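Local coordinates for protein 2-nitropropane dioxygenase (Streptomyces ansochromogenes, PDB 3BW2) that is an FMN-dependent enzyme that probably uses molecular oxygen to denitrify alkyl nitronates such as propionate 3-nitronate, a metabolic poison, at residues 150-162 and 180-194. Numbering follows the deposited sequence.
Sequences VTATTPEEARAVE and QGTHRDSSEDDGAGI
G181 lies against CG2 of T151, whose methyl comes within 3.8 Å of the glycine CA; a CB on that side would run into the methyl. A water bridges the carbonyl oxygens of the two residues. T182 follows with its CG2 3.4 Å from T153 OG1, while its own hydroxyl turns to R273. The H183 imidazole donates from NE2 to T151 O at 2.9 Å, within both the ring plane and the carbonyl plane. E157 CB sits over one ring face in a CH-pi contact. With CG anti to the carbonyl carbon (chi1 -68°) and the chain extended beyond, the glutamate runs along the ring, its carboxylate stacked only 4° from the ring plane. There E157 OE2 takes the backbone N-H of H183 (3.0 Å) from above the carboxylate plane, while OE1 is gripped by both N and OG1 of T153. Were E157 shortened to an alanine, T153 N, T153 OG1 and H183 N would probably lose their carboxylate acceptors. Farther along, the CD1 methyl of I194 packs 3.9 Å from T153 O, and a water links that oxygen to I194 N. In this TIM barrel the long beta-alpha connection between strand 168-172 and helix 196-206 thus packs on the adjacent strand-to-helix turn, close to the bound FMN.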
# COMPACT_ATOMS: atom_id res chain seq x y z
N VAL A 150 14.57 -3.95 -13.97
CA VAL A 150 13.73 -2.82 -14.35
C VAL A 150 12.56 -2.70 -13.38
O VAL A 150 11.94 -3.70 -13.02
CB VAL A 150 13.16 -2.97 -15.77
CG1 VAL A 150 12.32 -1.75 -16.13
CG2 VAL A 150 14.29 -3.15 -16.79
N THR A 151 12.25 -1.48 -12.95
CA THR A 151 11.13 -1.27 -12.04
C THR A 151 9.78 -1.26 -12.77
O THR A 151 9.67 -0.77 -13.89
CB THR A 151 11.27 0.07 -11.27
OG1 THR A 151 12.33 -0.03 -10.32
CG2 THR A 151 9.97 0.42 -10.54
N ALA A 152 8.77 -1.81 -12.10
CA ALA A 152 7.41 -1.85 -12.61
C ALA A 152 6.51 -1.55 -11.42
O ALA A 152 6.82 -1.97 -10.30
CB ALA A 152 7.09 -3.22 -13.19
N THR A 153 5.41 -0.84 -11.63
CA THR A 153 4.51 -0.51 -10.53
C THR A 153 3.14 -1.18 -10.68
O THR A 153 2.28 -1.05 -9.79
CB THR A 153 4.32 1.02 -10.40
OG1 THR A 153 3.68 1.53 -11.57
CG2 THR A 153 5.68 1.71 -10.23
N THR A 154 2.95 -1.88 -11.79
CA THR A 154 1.70 -2.59 -12.09
C THR A 154 2.03 -3.90 -12.78
O THR A 154 3.15 -4.08 -13.30
CB THR A 154 0.80 -1.80 -13.06
OG1 THR A 154 1.47 -1.68 -14.33
CG2 THR A 154 0.48 -0.42 -12.53
N PRO A 155 1.08 -4.84 -12.81
CA PRO A 155 1.41 -6.10 -13.49
C PRO A 155 1.61 -5.87 -14.99
O PRO A 155 2.37 -6.59 -15.64
CB PRO A 155 0.21 -7.00 -13.16
CG PRO A 155 -0.89 -6.04 -12.83
CD PRO A 155 -0.20 -4.94 -12.09
N GLU A 156 0.96 -4.84 -15.54
CA GLU A 156 1.11 -4.53 -16.96
C GLU A 156 2.55 -4.11 -17.23
O GLU A 156 3.18 -4.59 -18.16
CB GLU A 156 0.17 -3.40 -17.38
CG GLU A 156 -1.31 -3.78 -17.48
CD GLU A 156 -1.92 -4.12 -16.13
OE1 GLU A 156 -1.64 -3.40 -15.14
OE2 GLU A 156 -2.69 -5.11 -16.06
N GLU A 157 3.07 -3.20 -16.40
CA GLU A 157 4.44 -2.74 -16.57
C GLU A 157 5.42 -3.89 -16.37
O GLU A 157 6.44 -3.97 -17.06
CB GLU A 157 4.75 -1.60 -15.59
CG GLU A 157 3.98 -0.32 -15.89
CD GLU A 157 4.31 0.82 -14.94
OE1 GLU A 157 4.86 0.55 -13.86
OE2 GLU A 157 3.99 1.98 -15.26
N ALA A 158 5.12 -4.79 -15.44
CA ALA A 158 6.00 -5.93 -15.19
C ALA A 158 6.06 -6.83 -16.42
O ALA A 158 7.12 -7.35 -16.77
CB ALA A 158 5.51 -6.72 -13.98
N ARG A 159 4.92 -7.02 -17.09
CA ARG A 159 4.88 -7.85 -18.29
C ARG A 159 5.76 -7.21 -19.37
O ARG A 159 6.41 -7.91 -20.15
CB ARG A 159 3.45 -8.00 -18.81
CG ARG A 159 2.57 -8.92 -17.96
CD ARG A 159 1.18 -9.03 -18.56
NE ARG A 159 0.36 -10.04 -17.88
CZ ARG A 159 0.60 -11.35 -17.90
NH1 ARG A 159 1.65 -11.82 -18.56
NH2 ARG A 159 -0.20 -12.19 -17.26
N ALA A 160 5.77 -5.88 -19.41
CA ALA A 160 6.57 -5.13 -20.37
C ALA A 160 8.05 -5.34 -20.07
O ALA A 160 8.87 -5.45 -20.98
CB ALA A 160 6.23 -3.64 -20.29
N VAL A 161 8.40 -5.39 -18.79
CA VAL A 161 9.78 -5.60 -18.39
C VAL A 161 10.24 -6.98 -18.86
O VAL A 161 11.32 -7.13 -19.44
CB VAL A 161 9.94 -5.50 -16.84
CG1 VAL A 161 11.31 -6.00 -16.41
CG2 VAL A 161 9.75 -4.05 -16.41
N GLU A 162 9.40 -7.99 -18.63
CA GLU A 162 9.70 -9.35 -19.04
C GLU A 162 9.80 -9.46 -20.56
O GLU A 162 10.73 -10.06 -21.08
CB GLU A 162 8.62 -10.31 -18.53
CG GLU A 162 8.80 -11.76 -18.97
CD GLU A 162 7.77 -12.69 -18.36
OE1 GLU A 162 6.56 -12.43 -18.51
OE2 GLU A 162 8.18 -13.68 -17.72
N GLN A 180 8.26 7.16 -8.01
CA GLN A 180 7.52 5.97 -8.40
C GLN A 180 8.10 5.67 -9.77
O GLN A 180 8.26 6.57 -10.59
CB GLN A 180 6.03 6.29 -8.52
CG GLN A 180 5.28 6.26 -7.21
CD GLN A 180 5.22 4.86 -6.63
OE1 GLN A 180 5.85 4.57 -5.61
NE2 GLN A 180 4.46 3.99 -7.29
N GLY A 181 8.43 4.40 -10.01
CA GLY A 181 9.01 4.01 -11.29
C GLY A 181 8.02 3.71 -12.40
O GLY A 181 8.22 2.76 -13.17
N THR A 182 6.94 4.49 -12.49
CA THR A 182 5.95 4.29 -13.54
C THR A 182 6.64 4.54 -14.89
O THR A 182 7.50 5.41 -15.00
CB THR A 182 4.77 5.28 -13.39
OG1 THR A 182 5.29 6.60 -13.20
CG2 THR A 182 3.91 4.91 -12.20
N HIS A 183 6.27 3.77 -15.91
CA HIS A 183 6.90 3.90 -17.22
C HIS A 183 6.45 5.16 -17.96
O HIS A 183 7.14 5.65 -18.85
CB HIS A 183 6.61 2.65 -18.06
CG HIS A 183 7.14 1.39 -17.45
ND1 HIS A 183 6.99 0.15 -18.03
CD2 HIS A 183 7.83 1.18 -16.30
CE1 HIS A 183 7.56 -0.77 -17.27
NE2 HIS A 183 8.08 -0.17 -16.22
N ARG A 184 5.30 5.68 -17.56
CA ARG A 184 4.73 6.90 -18.12
C ARG A 184 3.96 7.59 -17.01
O ARG A 184 3.23 6.93 -16.27
CB ARG A 184 3.79 6.57 -19.28
CG ARG A 184 4.49 6.40 -20.63
CD ARG A 184 3.50 5.95 -21.70
NE ARG A 184 2.29 6.77 -21.73
CZ ARG A 184 2.26 8.06 -22.07
NH1 ARG A 184 3.37 8.69 -22.41
NH2 ARG A 184 1.10 8.71 -22.05
N ASP A 185 4.12 8.90 -16.88
CA ASP A 185 3.42 9.64 -15.83
C ASP A 185 2.23 10.43 -16.36
O ASP A 185 2.34 11.16 -17.33
CB ASP A 185 4.38 10.60 -15.12
CG ASP A 185 3.67 11.45 -14.06
OD1 ASP A 185 2.87 10.89 -13.29
OD2 ASP A 185 3.92 12.67 -14.00
N SER A 186 1.09 10.26 -15.70
CA SER A 186 -0.13 10.97 -16.06
C SER A 186 -0.99 11.19 -14.83
O SER A 186 -0.88 10.46 -13.84
CB SER A 186 -0.93 10.18 -17.10
OG SER A 186 -1.35 8.94 -16.57
N SER A 187 -1.85 12.20 -14.89
CA SER A 187 -2.74 12.53 -13.79
C SER A 187 -3.52 11.32 -13.30
O SER A 187 -3.92 11.26 -12.13
CB SER A 187 -3.71 13.62 -14.23
OG SER A 187 -4.49 13.17 -15.32
N GLU A 188 -3.75 10.35 -14.18
CA GLU A 188 -4.50 9.15 -13.81
C GLU A 188 -3.80 8.28 -12.77
O GLU A 188 -4.46 7.59 -12.00
CB GLU A 188 -4.80 8.31 -15.05
CG GLU A 188 -5.80 8.93 -16.01
CD GLU A 188 -6.39 7.92 -16.97
OE1 GLU A 188 -5.63 7.33 -17.77
OE2 GLU A 188 -7.62 7.71 -16.92
N ASP A 189 -2.47 8.32 -12.74
CA ASP A 189 -1.73 7.53 -11.77
C ASP A 189 -2.02 8.03 -10.35
O ASP A 189 -1.77 7.34 -9.37
CB ASP A 189 -0.22 7.60 -12.04
CG ASP A 189 0.17 6.92 -13.33
OD1 ASP A 189 -0.35 5.82 -13.61
OD2 ASP A 189 1.02 7.47 -14.07
N ASP A 190 -2.55 9.25 -10.27
CA ASP A 190 -2.88 9.86 -8.99
C ASP A 190 -3.94 9.04 -8.27
O ASP A 190 -5.08 8.97 -8.72
CB ASP A 190 -3.40 11.29 -9.21
CG ASP A 190 -2.32 12.24 -9.72
OD1 ASP A 190 -1.27 11.76 -10.21
OD2 ASP A 190 -2.53 13.46 -9.63
N GLY A 191 -3.55 8.41 -7.17
CA GLY A 191 -4.48 7.61 -6.40
C GLY A 191 -4.63 6.18 -6.89
O GLY A 191 -5.50 5.45 -6.42
N ALA A 192 -3.77 5.78 -7.82
CA ALA A 192 -3.83 4.43 -8.37
C ALA A 192 -2.73 3.52 -7.83
O ALA A 192 -2.65 2.35 -8.19
CB ALA A 192 -3.76 4.49 -9.90
N GLY A 193 -1.87 4.07 -6.97
CA GLY A 193 -0.77 3.30 -6.40
C GLY A 193 -1.18 2.02 -5.69
O GLY A 193 -2.08 2.01 -4.86
N ILE A 194 -0.48 0.93 -6.01
CA ILE A 194 -0.78 -0.37 -5.42
C ILE A 194 0.13 -0.75 -4.24
O ILE A 194 1.36 -0.65 -4.33
CB ILE A 194 -0.66 -1.47 -6.50
CG1 ILE A 194 -1.54 -1.10 -7.70
CG2 ILE A 194 -1.08 -2.82 -5.92
CD1 ILE A 194 -1.35 -2.00 -8.89
O HOH W 1 10.65 2.20 -14.14
O HOH W 2 1.47 0.94 -8.18
O HOH W 3 3.15 3.50 -17.28